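Local coordinates for S-M checkpoint control protein RAD4 (PDB 4BU0) that acts as a BRCT-repeat adaptor in DNA replication and the S-M checkpoint, its first two BRCT domains binding phosphorylated Crb2, at residues R22-T27 against W74-Y79; A29-A34 against E80-G85; W169-I172 against V177-P180. All coordinates share one frame; numbering follows the deposited sequence.

Contact 1 (R22-T27 against W74-Y79)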
loop_
_atom_site.group_PDB
_atom_site.type_symbol
_atom_site.label_atom_id
_atom_site.label_comp_id
_atom_site.label_asym_id
_atom_site.label_seq_id
_atom_site.Cartn_x
_atom_site.Cartn_y
_atom_site.Cartn_z
ATOM N N ARG A 22 6.069 -16.146 0.508
ATOM C CA ARG A 22 5.670 -16.268 1.911
ATOM C C ARG A 22 6.496 -17.351 2.622
ATOM O O ARG A 22 6.868 -17.200 3.793
ATOM C CB ARG A 22 4.178 -16.614 1.997
ATOM C CG ARG A 22 3.354 -15.753 2.915
ATOM C CD ARG A 22 1.868 -15.930 2.631
ATOM N NE ARG A 22 1.431 -17.328 2.747
ATOM C CZ ARG A 22 0.785 -18.012 1.805
ATOM N NH1 ARG A 22 0.487 -17.443 0.642
ATOM N NH2 ARG A 22 0.426 -19.267 2.021
ATOM N N THR A 23 6.752 -18.487 1.930
ATOM C CA THR A 23 7.540 -19.572 2.496
ATOM C C THR A 23 8.975 -19.103 2.708
ATOM O O THR A 23 9.553 -19.377 3.762
ATOM C CB THR A 23 7.459 -20.793 1.566
ATOM O OG1 THR A 23 6.081 -21.151 1.433
ATOM C CG2 THR A 23 8.232 -21.985 2.109
ATOM N N GLU A 24 9.542 -18.345 1.745
ATOM C CA GLU A 24 10.908 -17.828 1.872
ATOM C C GLU A 24 10.997 -16.892 3.091
ATOM O O GLU A 24 11.908 -17.007 3.918
ATOM C CB GLU A 24 11.293 -17.059 0.592
ATOM C CG GLU A 24 12.638 -16.377 0.691
ATOM C CD GLU A 24 13.003 -15.455 -0.449
ATOM O OE1 GLU A 24 12.121 -15.150 -1.282
ATOM O OE2 GLU A 24 14.165 -15.001 -0.479
ATOM N N ILE A 25 10.020 -15.985 3.193
ATOM C CA ILE A 25 9.982 -15.008 4.288
ATOM C C ILE A 25 9.837 -15.705 5.635
ATOM O O ILE A 25 10.587 -15.371 6.551
ATOM C CB ILE A 25 8.842 -13.990 4.042
ATOM C CG1 ILE A 25 9.250 -13.017 2.916
ATOM C CG2 ILE A 25 8.482 -13.233 5.365
ATOM C CD1 ILE A 25 8.040 -12.242 2.287
ATOM N N SER A 26 8.894 -16.665 5.768
ATOM C CA SER A 26 8.724 -17.306 7.065
ATOM C C SER A 26 9.981 -18.106 7.443
ATOM O O SER A 26 10.425 -18.042 8.602
ATOM C CB SER A 26 7.483 -18.186 7.065
ATOM O OG SER A 26 7.499 -19.118 6.001
ATOM N N THR A 27 10.589 -18.840 6.480
ATOM C CA THR A 27 11.794 -19.613 6.766
ATOM C C THR A 27 12.948 -18.693 7.203
ATOM O O THR A 27 13.596 -18.945 8.206
ATOM C CB THR A 27 12.165 -20.426 5.517
ATOM O OG1 THR A 27 11.051 -21.276 5.180
ATOM C CG2 THR A 27 13.441 -21.228 5.695
ATOM N N TRP A 74 12.187 -6.893 2.354
ATOM C CA TRP A 74 12.867 -6.669 3.621
ATOM C C TRP A 74 13.577 -7.894 4.191
ATOM O O TRP A 74 14.791 -7.861 4.404
ATOM C CB TRP A 74 11.887 -6.090 4.655
ATOM C CG TRP A 74 12.485 -5.946 6.017
ATOM C CD1 TRP A 74 13.699 -5.389 6.333
ATOM C CD2 TRP A 74 11.927 -6.432 7.241
ATOM N NE1 TRP A 74 13.926 -5.494 7.698
ATOM C CE2 TRP A 74 12.849 -6.119 8.274
ATOM C CE3 TRP A 74 10.712 -7.063 7.574
ATOM C CZ2 TRP A 74 12.614 -6.470 9.614
ATOM C CZ3 TRP A 74 10.467 -7.369 8.913
ATOM C CH2 TRP A 74 11.421 -7.081 9.905
ATOM N N ILE A 75 12.838 -8.968 4.433
ATOM C CA ILE A 75 13.437 -10.134 5.082
ATOM C C ILE A 75 14.525 -10.777 4.196
ATOM O O ILE A 75 15.623 -11.012 4.698
ATOM C CB ILE A 75 12.368 -11.137 5.530
ATOM C CG1 ILE A 75 11.552 -10.594 6.754
ATOM C CG2 ILE A 75 12.994 -12.522 5.816
ATOM C CD1 ILE A 75 12.398 -10.376 8.069
ATOM N N PRO A 76 14.305 -11.013 2.887
ATOM C CA PRO A 76 15.402 -11.568 2.087
ATOM C C PRO A 76 16.655 -10.695 2.085
ATOM O O PRO A 76 17.760 -11.235 2.156
ATOM C CB PRO A 76 14.779 -11.655 0.689
ATOM C CG PRO A 76 13.321 -11.906 0.966
ATOM C CD PRO A 76 13.056 -10.934 2.108
ATOM N N VAL A 77 16.514 -9.337 2.053
ATOM C CA VAL A 77 17.687 -8.478 2.040
ATOM C C VAL A 77 18.410 -8.530 3.412
ATOM O O VAL A 77 19.649 -8.637 3.476
ATOM C CB VAL A 77 17.339 -7.025 1.616
ATOM C CG1 VAL A 77 18.522 -6.084 1.816
ATOM C CG2 VAL A 77 16.882 -6.989 0.149
ATOM N N LEU A 78 17.651 -8.452 4.517
ATOM C CA LEU A 78 18.291 -8.509 5.827
ATOM C C LEU A 78 18.957 -9.881 6.054
ATOM O O LEU A 78 20.107 -9.950 6.528
ATOM C CB LEU A 78 17.220 -8.261 6.902
ATOM C CG LEU A 78 17.676 -8.459 8.339
ATOM C CD1 LEU A 78 18.770 -7.404 8.718
ATOM C CD2 LEU A 78 16.473 -8.327 9.279
ATOM N N TYR A 79 18.242 -10.957 5.684
ATOM C CA TYR A 79 18.811 -12.301 5.816
ATOM C C TYR A 79 20.115 -12.413 5.034
ATOM O O TYR A 79 21.096 -12.950 5.557
ATOM C CB TYR A 79 17.811 -13.318 5.268
ATOM C CG TYR A 79 18.290 -14.738 5.423
ATOM C CD1 TYR A 79 18.092 -15.431 6.608
ATOM C CD2 TYR A 79 18.911 -15.402 4.370
ATOM C CE1 TYR A 79 18.496 -16.750 6.749
ATOM C CE2 TYR A 79 19.308 -16.731 4.494
ATOM C CZ TYR A 79 19.122 -17.390 5.693
ATOM O OH TYR A 79 19.505 -18.708 5.820
#
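Ile25 and Ile75 form the apolar heart of the packing between 22-27 and 74-79, at the point where the two backbones come nearest, 6.0 Å between Ile25 CA and Ile75 CA. The methyl CG2 of Ile75 rests on the neighbouring helix's backbone, 3.8 Å from Ile25 O; with CG1 beside the backbone N of Ile75 (chi1 -71°), CG2 is the branch that stands anti to it. The side chains meet more loosely, branch methyl to branch methylene, with Ile25 CG2 4.3 Å from Ile75 CG1. Ile25 CG1 also lies 4.4 Å from Pro76 CD.

One polar group, the carboxylate of Glu24, borders this patch. With CG anti to the backbone N (chi1 174°) and the chain extended, Glu24 reaches across Pro76 at about a right angle and brings OE2 to 3.5 Å from Pro76 CG. This is van der Waals contact; the charge of OE2 is answered by a salt bridge to Lys28, one turn further along the same helix.

The segment axes approach to 9.2 Å and cross at 46°. Helices 19-31 and 74-83 are the pair that covers one face of the four-stranded parallel sheet in the first BRCT domain, and both isoleucines also press on Ile48 of the inner strand 46-49, with Ile25 touching Cys14 and Ile75 touching Ile12 of strand 11-15.

Contact 2 (A29-A34 against E80-G85); sequences ATKLGA and ESWVQG
Leu32 overlaps one face of the Trp82 indole with its methyl CD2, which sits 3.3 Å above the ring plane, offset toward the rim, by the CD2-CE3 bond. The methyl is tightly seated: Leu32 CD2 is 3.4 Å from Trp82 CE3 and 3.5 Å from Trp82 CD2, a CH-pi type of approach, and the two side chains run past each other in opposite directions. Trp82 gets across because its CG stands anti to the backbone N (chi1 179°), which throws the indole outward from its helix with the six-membered ring leading.

Lys31 takes the outer rim of the same ring. Its CG lies at the edge, in the indole plane, 3.8 Å from Trp82 CZ3, and the extended aliphatic chain then continues past the ring toward the other helix. In one of the two conformers of this lysine, NZ probably hydrogen-bonds the hydroxyl of Tyr79. The carbonyl O of Lys31 also approaches the ring obliquely, 3.4 Å from Trp82 CH2.

These are the C-terminal ends of the two helices that lie on the same side of the first BRCT sheet. Each is closed by a Schellman motif with a glycine of positive phi, Gly33 on one and Gly85 on the other. At Gly33 the characteristic bonds run from Ala34 N to Ala29 O and from Gly33 N to Thr30 O. The turn brings the chain into strand 35-36.

The N-terminal residues of the domain close over this end: Lys5 and Pro6 touch Trp82, Lys5 NZ hydrogen-bonds Lys31 O, and Leu32 is joined to Leu7 through backbone hydrogen bonds.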
loop_
_atom_site.group_PDB
_atom_site.type_symbol
_atom_site.label_atom_id
_atom_site.label_comp_id
_atom_site.label_asym_id
_atom_site.label_seq_id
_atom_site.Cartn_x
_atom_site.Cartn_y
_atom_site.Cartn_z
ATOM N N ALA A 29 12.797 -15.458 8.215
ATOM C CA ALA A 29 12.507 -14.679 9.439
ATOM C C ALA A 29 12.677 -15.558 10.683
ATOM O O ALA A 29 13.214 -15.094 11.692
ATOM C CB ALA A 29 11.101 -14.122 9.386
ATOM N N THR A 30 12.272 -16.844 10.583
ATOM C CA THR A 30 12.393 -17.771 11.720
ATOM C C THR A 30 13.867 -18.016 12.020
ATOM O O THR A 30 14.256 -18.012 13.196
ATOM C CB THR A 30 11.645 -19.053 11.412
ATOM O OG1 THR A 30 10.257 -18.714 11.254
ATOM C CG2 THR A 30 11.811 -20.106 12.530
ATOM N N LYS A 31 14.707 -18.201 10.961
ATOM C CA LYS A 31 16.130 -18.420 11.213
ATOM C C LYS A 31 16.744 -17.165 11.868
ATOM O O LYS A 31 17.651 -17.281 12.703
ATOM C CB LYS A 31 16.863 -18.803 9.912
ATOM C CG LYS A 31 18.326 -19.171 10.135
ATOM C CD LYS A 31 18.918 -19.860 8.918
ATOM C CE LYS A 31 20.417 -19.716 8.929
ATOM N NZ LYS A 31 21.027 -20.223 7.679
ATOM N N LEU A 32 16.240 -15.960 11.478
ATOM C CA LEU A 32 16.720 -14.712 12.056
ATOM C C LEU A 32 16.261 -14.523 13.500
ATOM O O LEU A 32 16.707 -13.570 14.125
ATOM C CB LEU A 32 16.237 -13.532 11.188
ATOM C CG LEU A 32 17.060 -13.260 9.905
ATOM C CD1 LEU A 32 16.221 -12.539 8.864
ATOM C CD2 LEU A 32 18.305 -12.422 10.223
ATOM N N GLY A 33 15.360 -15.367 13.987
ATOM C CA GLY A 33 14.922 -15.295 15.382
ATOM C C GLY A 33 13.540 -14.733 15.610
ATOM O O GLY A 33 13.117 -14.613 16.767
ATOM N N ALA A 34 12.828 -14.376 14.541
ATOM C CA ALA A 34 11.487 -13.797 14.681
ATOM C C ALA A 34 10.446 -14.876 14.880
ATOM O O ALA A 34 10.656 -16.062 14.565
ATOM C CB ALA A 34 11.124 -13.011 13.421
ATOM N N GLU A 80 20.138 -11.876 3.792
ATOM C CA GLU A 80 21.358 -11.958 2.999
ATOM C C GLU A 80 22.542 -11.281 3.680
ATOM O O GLU A 80 23.645 -11.837 3.711
ATOM C CB GLU A 80 21.111 -11.338 1.629
ATOM C CG GLU A 80 22.197 -11.707 0.639
ATOM C CD GLU A 80 22.292 -13.201 0.379
ATOM O OE1 GLU A 80 21.246 -13.896 0.377
ATOM O OE2 GLU A 80 23.435 -13.684 0.242
ATOM N N SER A 81 22.326 -10.100 4.277
ATOM C CA SER A 81 23.416 -9.404 4.955
ATOM C C SER A 81 23.892 -10.196 6.157
ATOM O O SER A 81 25.104 -10.369 6.363
ATOM C CB SER A 81 22.982 -8.007 5.392
ATOM O OG SER A 81 22.924 -7.116 4.292
ATOM N N TRP A 82 22.955 -10.726 6.934
ATOM C CA TRP A 82 23.265 -11.478 8.129
ATOM C C TRP A 82 24.027 -12.784 7.838
ATOM O O TRP A 82 25.028 -13.061 8.503
ATOM C CB TRP A 82 21.940 -11.778 8.824
ATOM C CG TRP A 82 22.092 -12.573 10.077
ATOM C CD1 TRP A 82 22.721 -12.180 11.226
ATOM C CD2 TRP A 82 21.528 -13.857 10.342
ATOM N NE1 TRP A 82 22.580 -13.149 12.194
ATOM C CE2 TRP A 82 21.845 -14.185 11.681
ATOM C CE3 TRP A 82 20.753 -14.755 9.585
ATOM C CZ2 TRP A 82 21.399 -15.365 12.284
ATOM C CZ3 TRP A 82 20.310 -15.921 10.188
ATOM C CH2 TRP A 82 20.672 -16.239 11.507
ATOM N N VAL A 83 23.566 -13.554 6.843
ATOM C CA VAL A 83 24.231 -14.853 6.584
ATOM C C VAL A 83 25.611 -14.684 5.957
ATOM O O VAL A 83 26.421 -15.629 6.010
ATOM C CB VAL A 83 23.387 -15.823 5.753
ATOM C CG1 VAL A 83 22.147 -16.250 6.522
ATOM C CG2 VAL A 83 23.071 -15.308 4.330
ATOM N N GLN A 84 25.876 -13.517 5.377
ATOM C CA GLN A 84 27.195 -13.190 4.803
ATOM C C GLN A 84 28.151 -12.581 5.842
ATOM O O GLN A 84 29.289 -12.231 5.485
ATOM C CB GLN A 84 27.073 -12.251 3.604
ATOM C CG GLN A 84 26.362 -12.904 2.449
ATOM C CD GLN A 84 26.517 -12.116 1.179
ATOM O OE1 GLN A 84 27.526 -11.428 0.961
ATOM N NE2 GLN A 84 25.593 -12.322 0.265
ATOM N N GLY A 85 27.711 -12.492 7.104
ATOM C CA GLY A 85 28.529 -12.000 8.200
ATOM C C GLY A 85 28.692 -10.500 8.233
ATOM O O GLY A 85 29.604 -10.004 8.901
#

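Contact 3 (W169-I172 against V177-P180); sequences WQSI and VLEP
Val177 enters the contact through its backbone, its CA lying 3.8 Å from Ser171 OG. The CA atoms of Val177 and Ser171 are 5.0 Å apart, so the chain that has left the helix here runs back close against it. The valine side chain itself starts away from the helix.

Leu178 carries most of the interaction. Its amide donates to Ser171 OG over 3.1 Å, with an N-H...O angle of 159°, a nearly straight bond. The serine oxygen is placed for this by a first torsion of -69°, which swings OG back beside its own backbone N; there it also bonds the carbonyl O of Trp167, one turn earlier in the helix. Since that carbonyl can only accept, OG hands its proton to Trp167 O and uses a lone pair for Leu178 N. The hydroxyl is thus gripped from two directions and its rotation is probably fixed. The carbonyl of Leu178 is held as well, by the indole NE1 of Trp167, so one helical turn secures both polar groups of this residue.

Beyond the backbone, the leucine side chain points at the helix. CG passes 3.7 Å from Ser171 OG, and the branch methyl CD1 lies 3.7 Å from Gln170 CB, against the aliphatic root of the glutamine, whose amide is turned to Glu166.

Pro180 touches Asn161 and Val163 of strand 161-163, one of the two outermost strands of the second BRCT sheet. The segment after helix 166-174 also faces the first BRCT domain: Tyr57 of helix 55-63 hydrogen-bonds Val177 N, and the valine side chain touches Phe52.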
loop_
_atom_site.group_PDB
_atom_site.type_symbol
_atom_site.label_atom_id
_atom_site.label_comp_id
_atom_site.label_asym_id
_atom_site.label_seq_id
_atom_site.Cartn_x
_atom_site.Cartn_y
_atom_site.Cartn_z
ATOM N N TRP A 169 -3.624 13.165 0.955
ATOM C CA TRP A 169 -2.812 13.808 1.957
ATOM C C TRP A 169 -2.788 13.035 3.258
ATOM O O TRP A 169 -1.763 12.885 3.818
ATOM C CB TRP A 169 -3.236 15.257 2.168
ATOM C CG TRP A 169 -3.329 16.110 0.921
ATOM C CD1 TRP A 169 -4.295 16.997 0.659
ATOM C CD2 TRP A 169 -2.423 16.163 -0.184
ATOM N NE1 TRP A 169 -4.076 17.588 -0.549
ATOM C CE2 TRP A 169 -2.932 17.081 -1.076
ATOM C CE3 TRP A 169 -1.249 15.515 -0.508
ATOM C CZ2 TRP A 169 -2.306 17.358 -2.265
ATOM C CZ3 TRP A 169 -0.654 15.814 -1.687
ATOM C CH2 TRP A 169 -1.194 16.702 -2.534
ATOM N N GLN A 170 -3.951 12.570 3.688
ATOM C CA GLN A 170 -3.953 11.825 4.948
ATOM C C GLN A 170 -3.273 10.456 4.806
ATOM O O GLN A 170 -2.685 9.986 5.780
ATOM C CB GLN A 170 -5.378 11.684 5.497
ATOM C CG GLN A 170 -5.874 13.031 6.027
ATOM C CD GLN A 170 -7.093 12.880 6.928
ATOM O OE1 GLN A 170 -7.310 11.838 7.566
ATOM N NE2 GLN A 170 -7.912 13.932 6.973
ATOM N N SER A 171 -3.376 9.791 3.621
ATOM C CA SER A 171 -2.711 8.497 3.428
ATOM C C SER A 171 -1.212 8.696 3.480
ATOM O O SER A 171 -0.512 7.930 4.147
ATOM C CB SER A 171 -3.113 7.882 2.082
ATOM O OG SER A 171 -4.474 7.473 2.093
ATOM N N ILE A 172 -0.722 9.766 2.830
ATOM C CA ILE A 172 0.737 10.034 2.873
ATOM C C ILE A 172 1.197 10.269 4.313
ATOM O O ILE A 172 2.219 9.689 4.720
ATOM C CB ILE A 172 1.106 11.198 1.954
ATOM C CG1 ILE A 172 1.043 10.727 0.496
ATOM C CG2 ILE A 172 2.535 11.777 2.294
ATOM C CD1 ILE A 172 1.077 11.886 -0.516
ATOM N N VAL A 177 -2.410 3.461 2.860
ATOM C CA VAL A 177 -3.628 3.751 2.118
ATOM C C VAL A 177 -4.780 3.715 3.079
ATOM O O VAL A 177 -4.982 2.700 3.771
ATOM C CB VAL A 177 -3.844 2.713 0.998
ATOM C CG1 VAL A 177 -5.228 2.871 0.332
ATOM C CG2 VAL A 177 -2.724 2.816 -0.036
ATOM N N LEU A 178 -5.544 4.807 3.128
ATOM C CA LEU A 178 -6.740 4.855 3.977
ATOM C C LEU A 178 -7.974 4.497 3.168
ATOM O O LEU A 178 -7.999 4.633 1.942
ATOM C CB LEU A 178 -6.903 6.230 4.628
ATOM C CG LEU A 178 -5.692 6.652 5.462
ATOM C CD1 LEU A 178 -5.857 8.093 5.998
ATOM C CD2 LEU A 178 -5.423 5.671 6.612
ATOM N N GLU A 179 -9.022 4.040 3.856
ATOM C CA GLU A 179 -10.248 3.591 3.203
ATOM C C GLU A 179 -11.002 4.778 2.601
ATOM O O GLU A 179 -10.991 5.894 3.148
ATOM C CB GLU A 179 -11.116 2.777 4.170
ATOM C CG GLU A 179 -10.531 1.386 4.351
ATOM C CD GLU A 179 -11.300 0.538 5.346
ATOM O OE1 GLU A 179 -12.504 0.286 5.101
ATOM O OE2 GLU A 179 -10.718 0.164 6.391
ATOM N N PRO A 180 -11.682 4.534 1.463
ATOM C CA PRO A 180 -12.279 5.646 0.701
ATOM C C PRO A 180 -13.545 6.254 1.294
ATOM O O PRO A 180 -13.825 7.414 1.001
ATOM C CB PRO A 180 -12.618 4.987 -0.655
ATOM C CG PRO A 180 -12.911 3.528 -0.282
ATOM C CD PRO A 180 -11.805 3.250 0.738
#

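How the contacts relate
Contacts 1 and 2 hold the same two helices of the first BRCT domain, their centres 8 Å apart and their packing continuous: Ile75 CG2 of contact 1 also meets Ala29 N of contact 2. Contact 1 is the more interior, aliphatic and seated on the sheet; contact 2, at the helix ends, trades this for an indole flanked by leucine and an exposed lysine. Contact 3 belongs to the second BRCT domain, its centre about 28 Å from that of contact 1. Partly buried, with Ser171 and Val177 enclosed and no touching residue exposed, it joins a helix to the loop following it, and alone of the three is tied by a hydrogen bond between its segments.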